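Local coordinates for GTPase-activating protein GYP1 (Saccharomyces cerevisiae, PDB 1FKM) that speeds up GTP hydrolysis by the Rab-type GTPases Ypt1 and Ypt7, supplying an arginine and a glutamine finger in trans, this chain being its GAP (TBC) domain, at residues P40-W43 with K44-G48; T366-E369 with M370-E374; T19-Q23 with Q24-Q28. One frame throughout, in Å; residues are numbered along the deposited sequence. Where two conformers were deposited one is given.

Interaction 1 (P40-W43 with K44-G48); sequences PVVW and KLLIG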
ATOM      1  N   PRO A  40      10.912  -3.053   7.431  1.00 18.96           N
ATOM      2  CA  PRO A  40       9.962  -3.583   8.414  1.00 20.90           C
ATOM      3  C   PRO A  40       9.763  -2.649   9.606  1.00 22.44           C
ATOM      4  O   PRO A  40       8.647  -2.200   9.874  1.00 22.05           O
ATOM      5  CB  PRO A  40      10.594  -4.912   8.815  1.00 17.80           C
ATOM      6  CG  PRO A  40      11.242  -5.353   7.529  1.00 17.27           C
ATOM      7  CD  PRO A  40      11.907  -4.076   7.064  1.00 17.22           C
ATOM      8  N   VAL A  41      10.851  -2.349  10.306  1.00 21.02           N
ATOM      9  CA  VAL A  41      10.781  -1.473  11.471  1.00 20.24           C
ATOM     10  C   VAL A  41      10.314  -0.056  11.145  1.00 18.87           C
ATOM     11  O   VAL A  41       9.407   0.468  11.794  1.00 19.30           O
ATOM     12  CB  VAL A  41      12.145  -1.392  12.179  1.00 24.99           C
ATOM     13  CG1 VAL A  41      12.116  -0.310  13.250  1.00 27.31           C
ATOM     14  CG2 VAL A  41      12.469  -2.736  12.814  1.00 30.36           C
ATOM     15  N   VAL A  42      10.919   0.559  10.135  1.00 16.21           N
ATOM     16  CA  VAL A  42      10.568   1.929   9.773  1.00 16.53           C
ATOM     17  C   VAL A  42       9.126   2.086   9.314  1.00 14.97           C
ATOM     18  O   VAL A  42       8.474   3.061   9.673  1.00 15.68           O
ATOM     19  CB  VAL A  42      11.530   2.487   8.694  1.00 17.23           C
ATOM     20  CG1 VAL A  42      11.135   3.917   8.329  1.00 17.14           C
ATOM     21  CG2 VAL A  42      12.964   2.466   9.226  1.00 17.20           C
ATOM     22  N   TRP A  43       8.619   1.143   8.522  1.00 17.77           N
ATOM     23  CA  TRP A  43       7.231   1.233   8.084  1.00 18.00           C
ATOM     24  C   TRP A  43       6.287   1.167   9.291  1.00 17.93           C
ATOM     25  O   TRP A  43       5.299   1.899   9.359  1.00 18.54           O
ATOM     26  CB  TRP A  43       6.898   0.099   7.112  1.00 18.70           C
ATOM     27  CG  TRP A  43       7.252   0.391   5.686  1.00 19.07           C
ATOM     28  CD1 TRP A  43       8.250   1.219   5.230  1.00 19.15           C
ATOM     29  CD2 TRP A  43       6.650  -0.192   4.523  1.00 19.58           C
ATOM     30  NE1 TRP A  43       8.302   1.178   3.850  1.00 21.50           N
ATOM     31  CE2 TRP A  43       7.332   0.322   3.394  1.00 19.94           C
ATOM     32  CE3 TRP A  43       5.599  -1.100   4.326  1.00 18.43           C
ATOM     33  CZ2 TRP A  43       6.999  -0.044   2.089  1.00 19.23           C
ATOM     34  CZ3 TRP A  43       5.266  -1.466   3.019  1.00 18.97           C
ATOM     35  CH2 TRP A  43       5.964  -0.937   1.923  1.00 19.26           C
ATOM     36  N   LYS A  44       6.585   0.287  10.240  1.00 15.84           N
ATOM     37  CA  LYS A  44       5.737   0.157  11.425  1.00 16.23           C
ATOM     38  C   LYS A  44       5.784   1.422  12.277  1.00 17.52           C
ATOM     39  O   LYS A  44       4.776   1.816  12.868  1.00 17.72           O
ATOM     40  CB  LYS A  44       6.154  -1.063  12.241  1.00 14.68           C
ATOM     41  CG  LYS A  44       5.940  -2.378  11.490  1.00 15.79           C
ATOM     42  CD  LYS A  44       6.441  -3.578  12.280  1.00 18.39           C
ATOM     43  CE  LYS A  44       6.439  -4.844  11.415  1.00 21.35           C
ATOM     44  NZ  LYS A  44       7.037  -6.011  12.124  1.00 24.13           N
ATOM     45  N   LEU A  45       6.943   2.071  12.326  1.00 19.36           N
ATOM     46  CA  LEU A  45       7.074   3.308  13.095  1.00 20.14           C
ATOM     47  C   LEU A  45       6.339   4.457  12.403  1.00 20.29           C
ATOM     48  O   LEU A  45       5.605   5.208  13.040  1.00 20.49           O
ATOM     49  CB  LEU A  45       8.551   3.685  13.271  1.00 21.56           C
ATOM     50  CG  LEU A  45       9.393   2.851  14.247  1.00 22.87           C
ATOM     51  CD1 LEU A  45      10.874   3.153  14.040  1.00 20.80           C
ATOM     52  CD2 LEU A  45       8.966   3.166  15.683  1.00 23.24           C
ATOM     53  N   LEU A  46       6.518   4.583  11.090  1.00 18.44           N
ATOM     54  CA  LEU A  46       5.881   5.672  10.355  1.00 20.21           C
ATOM     55  C   LEU A  46       4.360   5.608  10.298  1.00 21.31           C
ATOM     56  O   LEU A  46       3.692   6.641  10.313  1.00 22.14           O
ATOM     57  CB  LEU A  46       6.438   5.744   8.929  1.00 20.65           C
ATOM     58  CG  LEU A  46       7.919   6.120   8.814  1.00 21.23           C
ATOM     59  CD1 LEU A  46       8.369   6.013   7.355  1.00 24.17           C
ATOM     60  CD2 LEU A  46       8.129   7.537   9.349  1.00 24.24           C
ATOM     61  N   ILE A  47       3.807   4.403  10.235  1.00 22.69           N
ATOM     62  CA  ILE A  47       2.358   4.260  10.151  1.00 24.05           C
ATOM     63  C   ILE A  47       1.679   4.377  11.520  1.00 24.93           C
ATOM     64  O   ILE A  47       0.448   4.375  11.619  1.00 26.87           O
ATOM     65  CB  ILE A  47       1.974   2.920   9.464  1.00 26.44           C
ATOM     66  CG1 ILE A  47       0.550   3.019   8.912  1.00 28.20           C
ATOM     67  CG2 ILE A  47       2.105   1.756  10.446  1.00 26.19           C
ATOM     68  CD1 ILE A  47       0.143   1.837   8.069  1.00 32.05           C
ATOM     69  N   GLY A  48       2.484   4.487  12.569  1.00 23.29           N
ATOM     70  CA  GLY A  48       1.943   4.634  13.911  1.00 25.87           C
ATOM     71  C   GLY A  48       1.600   3.346  14.633  1.00 26.34           C
ATOM     72  O   GLY A  48       0.759   3.336  15.531  1.00 27.43           O
TER
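Lys-44 lays its chain past the carbonyl of Pro-40, one helical turn earlier. Its CB starts 3.6 Å from Pro-40 O. CG, set opposite the carbonyl carbon by chi1 (-64°) and hence on the side of its own N, comes nearest, at 3.2 Å from that oxygen. From there the chain runs extended: CD passes Pro-40 O at 3.5 Å and CE is leaving it at 3.8 Å. The methylenes so cover the same carbonyl oxygen that accepts the backbone bond from Lys-44 N. NZ finishes beyond the helix in a salt bridge with Asp-177, with the ring of Phe-144 as cation-pi partner. A lysine suits this buried place because its long apolar shaft can pack while its charge reaches a mate. Pro-40 fits the first turn, where a helix does not need the N-H that proline lacks.

The other i to i+4 pairs are apolar. Val-42 CG1 lies 3.6 Å from Leu-46 CD1, and Val-41 CG1 is 3.8 Å from Leu-45 CD1; within each pair the branches run alongside each other in the same direction. Trp-43 packs on Phe-144 of helix 133-145 and Ile-251 of helix 247-261, and its NE1 hydrogen-bonds to Asp-255 OD1, giving a buried polar atom its partner. Behind these side chains the backbone bonds run regularly, down to Ile-47 N on Trp-43 O at 3.0 Å.

Gly-48 then turns the chain out of the helix with a positive phi of 86°, a conformation in which a side chain would press on the preceding carbonyl oxygen. Two bonds return from this end into the last turn, the Schellman motif that closes helix 39-46, a largely buried helix of the all-helical TBC domain.

Interaction 2 (T366-E369 with M370-E374); sequences TDIE and MLLSE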
ATOM      1  N   THR A 366      15.075   6.286 -10.177  1.00 31.63           N
ATOM      2  CA  THR A 366      15.082   7.648 -10.701  1.00 32.00           C
ATOM      3  C   THR A 366      13.708   8.079 -11.204  1.00 30.58           C
ATOM      4  O   THR A 366      13.261   9.200 -10.948  1.00 30.27           O
ATOM      5  CB  THR A 366      16.091   7.787 -11.856  1.00 42.14           C
ATOM      6  OG1 THR A 366      17.370   7.298 -11.434  1.00 45.68           O
ATOM      7  CG2 THR A 366      16.227   9.242 -12.268  1.00 40.50           C
ATOM      8  N   ASP A 367      13.046   7.183 -11.926  1.00 29.22           N
ATOM      9  CA  ASP A 367      11.722   7.455 -12.476  1.00 27.87           C
ATOM     10  C   ASP A 367      10.674   7.679 -11.383  1.00 26.76           C
ATOM     11  O   ASP A 367       9.872   8.612 -11.462  1.00 25.57           O
ATOM     12  CB  ASP A 367      11.281   6.284 -13.361  1.00 34.29           C
ATOM     13  CG  ASP A 367      12.247   6.017 -14.508  1.00 36.00           C
ATOM     14  OD1 ASP A 367      12.764   6.988 -15.099  1.00 37.80           O
ATOM     15  OD2 ASP A 367      12.481   4.832 -14.824  1.00 36.68           O
ATOM     16  N   ILE A 368      10.700   6.821 -10.369  0.50 24.46           N
ATOM     17  CA  ILE A 368       9.756   6.892  -9.256  0.50 24.67           C
ATOM     18  C   ILE A 368       9.999   8.135  -8.406  0.50 23.47           C
ATOM     19  O   ILE A 368       9.061   8.827  -8.007  0.50 21.73           O
ATOM     20  CB  ILE A 368       9.899   5.662  -8.337  0.50 39.68           C
ATOM     21  CG1 ILE A 368       9.934   4.388  -9.176  0.50 40.56           C
ATOM     22  CG2 ILE A 368       8.746   5.611  -7.351  0.50 39.74           C
ATOM     23  CD1 ILE A 368      10.390   3.176  -8.406  0.50 41.70           C
ATOM     24  N   GLU A 369      11.269   8.407  -8.139  1.00 22.51           N
ATOM     25  CA  GLU A 369      11.666   9.548  -7.312  1.00 25.00           C
ATOM     26  C   GLU A 369      11.249  10.852  -7.997  1.00 24.54           C
ATOM     27  O   GLU A 369      10.842  11.812  -7.336  1.00 24.28           O
ATOM     28  CB  GLU A 369      13.183   9.510  -7.089  1.00 36.20           C
ATOM     29  CG  GLU A 369      13.719  10.449  -6.018  1.00 40.37           C
ATOM     30  CD  GLU A 369      13.695  11.905  -6.439  1.00 45.13           C
ATOM     31  OE1 GLU A 369      13.972  12.187  -7.623  1.00 46.49           O
ATOM     32  OE2 GLU A 369      13.416  12.772  -5.583  1.00 46.89           O
HETATM   33  N   MSE A 370      11.334  10.877  -9.324  1.00 26.25           N
HETATM   34  CA  MSE A 370      10.960  12.066 -10.090  1.00 28.46           C
HETATM   35  C   MSE A 370       9.459  12.336  -9.988  1.00 26.10           C
HETATM   36  O   MSE A 370       9.031  13.479  -9.809  1.00 24.94           O
HETATM   37  CB  MSE A 370      11.348  11.892 -11.562  1.00 38.62           C
HETATM   38  CG  MSE A 370      11.136  13.133 -12.418  1.00 50.50           C
HETATM   39 SE   MSE A 370      11.752  12.897 -14.246  1.00 69.80          SE
HETATM   40  CE  MSE A 370      13.561  12.323 -13.856  1.00 59.69           C
ATOM     41  N   LEU A 371       8.664  11.277 -10.109  1.00 21.71           N
ATOM     42  CA  LEU A 371       7.208  11.392 -10.026  1.00 19.88           C
ATOM     43  C   LEU A 371       6.772  11.913  -8.655  1.00 18.57           C
ATOM     44  O   LEU A 371       5.976  12.849  -8.549  1.00 18.05           O
ATOM     45  CB  LEU A 371       6.560  10.025 -10.284  1.00 22.09           C
ATOM     46  CG  LEU A 371       5.042   9.911 -10.101  1.00 22.18           C
ATOM     47  CD1 LEU A 371       4.326  10.807 -11.096  1.00 25.55           C
ATOM     48  CD2 LEU A 371       4.612   8.467 -10.301  1.00 22.77           C
ATOM     49  N   LEU A 372       7.306  11.305  -7.606  1.00 19.05           N
ATOM     50  CA  LEU A 372       6.965  11.695  -6.247  1.00 19.63           C
ATOM     51  C   LEU A 372       7.367  13.138  -5.953  1.00 20.89           C
ATOM     52  O   LEU A 372       6.597  13.893  -5.365  1.00 20.83           O
ATOM     53  CB  LEU A 372       7.640  10.744  -5.252  1.00 22.11           C
ATOM     54  CG  LEU A 372       7.141   9.293  -5.307  1.00 23.60           C
ATOM     55  CD1 LEU A 372       8.086   8.388  -4.514  1.00 23.70           C
ATOM     56  CD2 LEU A 372       5.711   9.217  -4.757  1.00 22.06           C
ATOM     57  N   SER A 373       8.577  13.511  -6.363  0.50 20.43           N
ATOM     58  CA  SER A 373       9.074  14.867  -6.146  0.50 21.55           C
ATOM     59  C   SER A 373       8.161  15.887  -6.822  0.50 22.02           C
ATOM     60  O   SER A 373       7.847  16.935  -6.251  0.50 22.88           O
ATOM     61  CB  SER A 373      10.497  15.000  -6.699  0.50 29.93           C
ATOM     62  OG  SER A 373      10.999  16.309  -6.501  0.50 32.24           O
ATOM     63  N   GLU A 374       7.735  15.572  -8.040  1.00 22.20           N
ATOM     64  CA  GLU A 374       6.857  16.452  -8.800  1.00 23.69           C
ATOM     65  C   GLU A 374       5.507  16.590  -8.095  1.00 22.85           C
ATOM     66  O   GLU A 374       5.004  17.698  -7.898  1.00 23.51           O
ATOM     67  CB  GLU A 374       6.672  15.899 -10.219  1.00 33.20           C
ATOM     68  CG  GLU A 374       5.770  16.735 -11.112  1.00 39.90           C
ATOM     69  CD  GLU A 374       5.895  16.355 -12.581  1.00 44.19           C
ATOM     70  OE1 GLU A 374       5.788  15.151 -12.895  1.00 47.72           O
ATOM     71  OE2 GLU A 374       6.097  17.263 -13.421  1.00 45.96           O
TER
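The carboxylate of Glu-369 turns one face back onto its own helix, over the amide of Met-370 and CB of Ser-373. OE1 stands 3.4 Å from Met-370 N, too poorly angled for a bond, while OE2 is 3.8 Å from Ser-373 CB. The chain gets there by a bend: CG is anti to the backbone N (chi1 -168°), and chi2 of -72° folds the acid alongside the helix. With an alanine here the folded chain would be gone, and the backbone at Met-370 and CB of Ser-373 would probably be left more open on that side. Another carboxylate, that of Asp-367, uses OD2 to accept from Thr-364 N, one of the two bonds of a capping box; a negative charge is probably favoured near this helix start. In this amphipathic helix Ile-368 and Leu-372 pack on Met-253 and Tyr-257 of helix 247-261, Leu-371 packs on helix 324-338, and Thr-366 and Met-370 lie on the exposed side. In one of two conformers of Ile-368, CG2 runs alongside Leu-372, 4.0 Å from its CD1. Leu-372 CG comes 3.3 Å from Ile-368 O, the oxygen that also receives Leu-372 N at 3.1 Å in a nearly straight bond (171°). The selenoether chain of Met-370, bent at its last torsion, brings CE within 4.4 Å of Thr-366 CG2; CB lies 3.4 Å from Thr-366 O.

Interaction 3 (T19-Q23 with Q24-Q28); sequences TIINQ and QDLRQ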
ATOM      1  N   THR A  19      16.783   5.177  22.661  1.00 42.40           N
ATOM      2  CA  THR A  19      15.674   5.106  23.611  1.00 37.42           C
ATOM      3  C   THR A  19      14.359   5.562  22.975  1.00 33.96           C
ATOM      4  O   THR A  19      13.453   4.750  22.772  1.00 31.49           O
ATOM      5  CB  THR A  19      15.944   5.945  24.877  1.00 52.58           C
ATOM      6  OG1 THR A  19      17.172   5.521  25.481  1.00 53.68           O
ATOM      7  CG2 THR A  19      14.821   5.755  25.882  1.00 51.50           C
ATOM      8  N   ILE A  20      14.249   6.852  22.673  1.00 34.61           N
ATOM      9  CA  ILE A  20      13.042   7.380  22.037  1.00 33.37           C
ATOM     10  C   ILE A  20      13.395   7.817  20.621  1.00 30.88           C
ATOM     11  O   ILE A  20      14.123   8.787  20.428  1.00 30.85           O
ATOM     12  CB  ILE A  20      12.468   8.594  22.795  1.00 44.71           C
ATOM     13  CG1 ILE A  20      12.150   8.209  24.241  1.00 45.46           C
ATOM     14  CG2 ILE A  20      11.206   9.086  22.095  1.00 44.48           C
ATOM     15  CD1 ILE A  20      11.594   9.345  25.072  1.00 46.29           C
ATOM     16  N   ILE A  21      12.882   7.093  19.634  1.00 30.74           N
ATOM     17  CA  ILE A  21      13.168   7.399  18.237  1.00 28.65           C
ATOM     18  C   ILE A  21      12.557   8.726  17.798  1.00 29.46           C
ATOM     19  O   ILE A  21      11.379   8.989  18.046  1.00 28.74           O
ATOM     20  CB  ILE A  21      12.659   6.261  17.321  1.00 28.47           C
ATOM     21  CG1 ILE A  21      13.358   4.955  17.712  1.00 27.81           C
ATOM     22  CG2 ILE A  21      12.936   6.590  15.850  1.00 26.73           C
ATOM     23  CD1 ILE A  21      12.866   3.734  16.972  1.00 30.48           C
ATOM     24  N   ASN A  22      13.365   9.560  17.146  1.00 25.91           N
ATOM     25  CA  ASN A  22      12.907  10.862  16.665  1.00 25.98           C
ATOM     26  C   ASN A  22      12.140  10.745  15.346  1.00 25.92           C
ATOM     27  O   ASN A  22      12.739  10.661  14.270  1.00 22.11           O
ATOM     28  CB  ASN A  22      14.103  11.802  16.478  1.00 36.61           C
ATOM     29  CG  ASN A  22      13.683  13.205  16.096  1.00 37.42           C
ATOM     30  OD1 ASN A  22      12.998  13.408  15.096  1.00 38.82           O
ATOM     31  ND2 ASN A  22      14.093  14.183  16.893  1.00 41.06           N
ATOM     32  N   GLN A  23      10.813  10.757  15.446  1.00 29.64           N
ATOM     33  CA  GLN A  23       9.912  10.643  14.299  1.00 33.74           C
ATOM     34  C   GLN A  23      10.228  11.648  13.191  1.00 32.32           C
ATOM     35  O   GLN A  23      10.161  11.316  12.002  1.00 30.27           O
ATOM     36  CB  GLN A  23       8.464  10.839  14.766  1.00 55.31           C
ATOM     37  CG  GLN A  23       7.404  10.535  13.717  1.00 61.28           C
ATOM     38  CD  GLN A  23       7.199   9.047  13.506  1.00 65.48           C
ATOM     39  OE1 GLN A  23       8.140   8.316  13.195  1.00 67.69           O
ATOM     40  NE2 GLN A  23       5.963   8.589  13.674  1.00 67.28           N
ATOM     41  N   GLN A  24      10.556  12.877  13.582  1.00 33.51           N
ATOM     42  CA  GLN A  24      10.884  13.922  12.616  1.00 34.61           C
ATOM     43  C   GLN A  24      12.084  13.545  11.763  1.00 31.87           C
ATOM     44  O   GLN A  24      12.030  13.613  10.532  1.00 28.91           O
ATOM     45  CB  GLN A  24      11.183  15.244  13.327  1.00 55.40           C
ATOM     46  CG  GLN A  24       9.966  15.979  13.857  1.00 62.70           C
ATOM     47  CD  GLN A  24      10.309  17.382  14.331  1.00 67.29           C
ATOM     48  OE1 GLN A  24      10.846  18.192  13.571  1.00 69.23           O
ATOM     49  NE2 GLN A  24      10.003  17.678  15.591  1.00 70.12           N
ATOM     50  N   ASP A  25      13.178  13.167  12.416  1.00 27.68           N
ATOM     51  CA  ASP A  25      14.379  12.784  11.689  1.00 25.72           C
ATOM     52  C   ASP A  25      14.076  11.598  10.782  1.00 22.72           C
ATOM     53  O   ASP A  25      14.494  11.564   9.628  1.00 20.10           O
ATOM     54  CB  ASP A  25      15.507  12.403  12.655  1.00 39.20           C
ATOM     55  CG  ASP A  25      15.999  13.579  13.478  1.00 43.35           C
ATOM     56  OD1 ASP A  25      16.130  14.688  12.918  1.00 45.11           O
ATOM     57  OD2 ASP A  25      16.270  13.390  14.682  1.00 47.44           O
ATOM     58  N   LEU A  26      13.325  10.636  11.305  1.00 22.45           N
ATOM     59  CA  LEU A  26      12.987   9.440  10.539  1.00 22.83           C
ATOM     60  C   LEU A  26      12.174   9.746   9.275  1.00 23.03           C
ATOM     61  O   LEU A  26      12.467   9.223   8.199  1.00 22.30           O
ATOM     62  CB  LEU A  26      12.226   8.453  11.433  1.00 23.90           C
ATOM     63  CG  LEU A  26      11.902   7.090  10.818  1.00 21.85           C
ATOM     64  CD1 LEU A  26      13.196   6.387  10.412  1.00 22.17           C
ATOM     65  CD2 LEU A  26      11.108   6.249  11.823  1.00 20.76           C
ATOM     66  N   ARG A  27      11.155  10.588   9.409  1.00 23.92           N
ATOM     67  CA  ARG A  27      10.318  10.968   8.273  1.00 25.37           C
ATOM     68  C   ARG A  27      11.141  11.699   7.212  1.00 25.12           C
ATOM     69  O   ARG A  27      10.988  11.464   6.014  1.00 22.94           O
ATOM     70  CB  ARG A  27       9.187  11.892   8.726  1.00 33.84           C
ATOM     71  CG  ARG A  27       8.080  11.230   9.518  1.00 40.77           C
ATOM     72  CD  ARG A  27       6.982  12.243   9.831  1.00 47.89           C
ATOM     73  NE  ARG A  27       6.532  12.930   8.622  1.00 55.13           N
ATOM     74  CZ  ARG A  27       5.576  13.856   8.590  1.00 59.16           C
ATOM     75  NH1 ARG A  27       4.956  14.215   9.706  1.00 61.93           N
ATOM     76  NH2 ARG A  27       5.240  14.423   7.438  1.00 60.65           N
ATOM     77  N   GLN A  28      12.011  12.593   7.666  1.00 24.93           N
ATOM     78  CA  GLN A  28      12.847  13.376   6.765  1.00 25.85           C
ATOM     79  C   GLN A  28      13.713  12.529   5.838  1.00 24.30           C
ATOM     80  O   GLN A  28      13.731  12.747   4.627  1.00 24.14           O
ATOM     81  CB  GLN A  28      13.735  14.319   7.581  1.00 41.02           C
ATOM     82  CG  GLN A  28      14.776  15.058   6.764  1.00 46.70           C
ATOM     83  CD  GLN A  28      15.636  15.968   7.616  1.00 51.33           C
ATOM     84  OE1 GLN A  28      16.311  15.515   8.543  1.00 54.38           O
ATOM     85  NE2 GLN A  28      15.614  17.261   7.309  1.00 53.14           N
TER
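Asn-22 caps the helix that follows it by accepting Asp-25 N on OD1, at 2.7 Å and nearly straight (168°). The torsion responsible is chi1 of -175°, which turns the amide away from its own N and forward over the first turn; an asparagine is short enough to offer its oxygen there. The donor stands above the plane of the amide, not at a lone pair. Asp-25 returns the approach without a bond: its OD2 sits over the amide face, 3.0 Å from Asn-22 CG, the two flat groups being 27° from parallel. An acid also suits this turn, where the helix dipole is probably favourable to negative charge.

Gln-23 has its CG anti to N as well, then bends at chi2. The bend carries OE1, a buried oxygen with no partner in the model, to 3.9 Å from Leu-26 CD2, while NE2 makes a weak bond to Leu-45 O. Arg-27 begins by laying CG 3.2 Å from Gln-23 O, which also accepts Arg-27 N at 2.9 Å; its chain bends at chi3, and NE is weakly bonded to Ser-259 O. Just before the cap, Ile-21 CG2 meets Leu-26 CD2 at 4.4 Å, a loose apolar touch joining the residue before the N-cap to the fourth after it, as in a hydrophobic staple.

Helix 23-30 thus opens between two helical neighbours: Ile-21 and Leu-26 reach Leu-15 of helix 4-15 and also Leu-45 of helix 39-46, and Arg-27 packs on Leu-46.

Overall arrangement
All three contacts are local, each within or at the end of one helix. Interaction 1 is the most buried: apolar pairs and a lysine whose charge is paired inside the fold. Interaction 3, farther from the chain's centre and partly exposed, is a polar helix start, yet it touches interaction 1 directly, Leu-45 CD1 meeting Ile-21 CD1 at 3.6 Å as the consecutive helices 23-30 and 39-46 pack together. Interaction 3 holds the start of a helix, interaction 1 the end of the next. Interaction 2 stands apart, about 11 Å from interaction 1 between nearest atoms, in the first half of helix 365-382 and partly buried; helix 247-261 nevertheless packs against both.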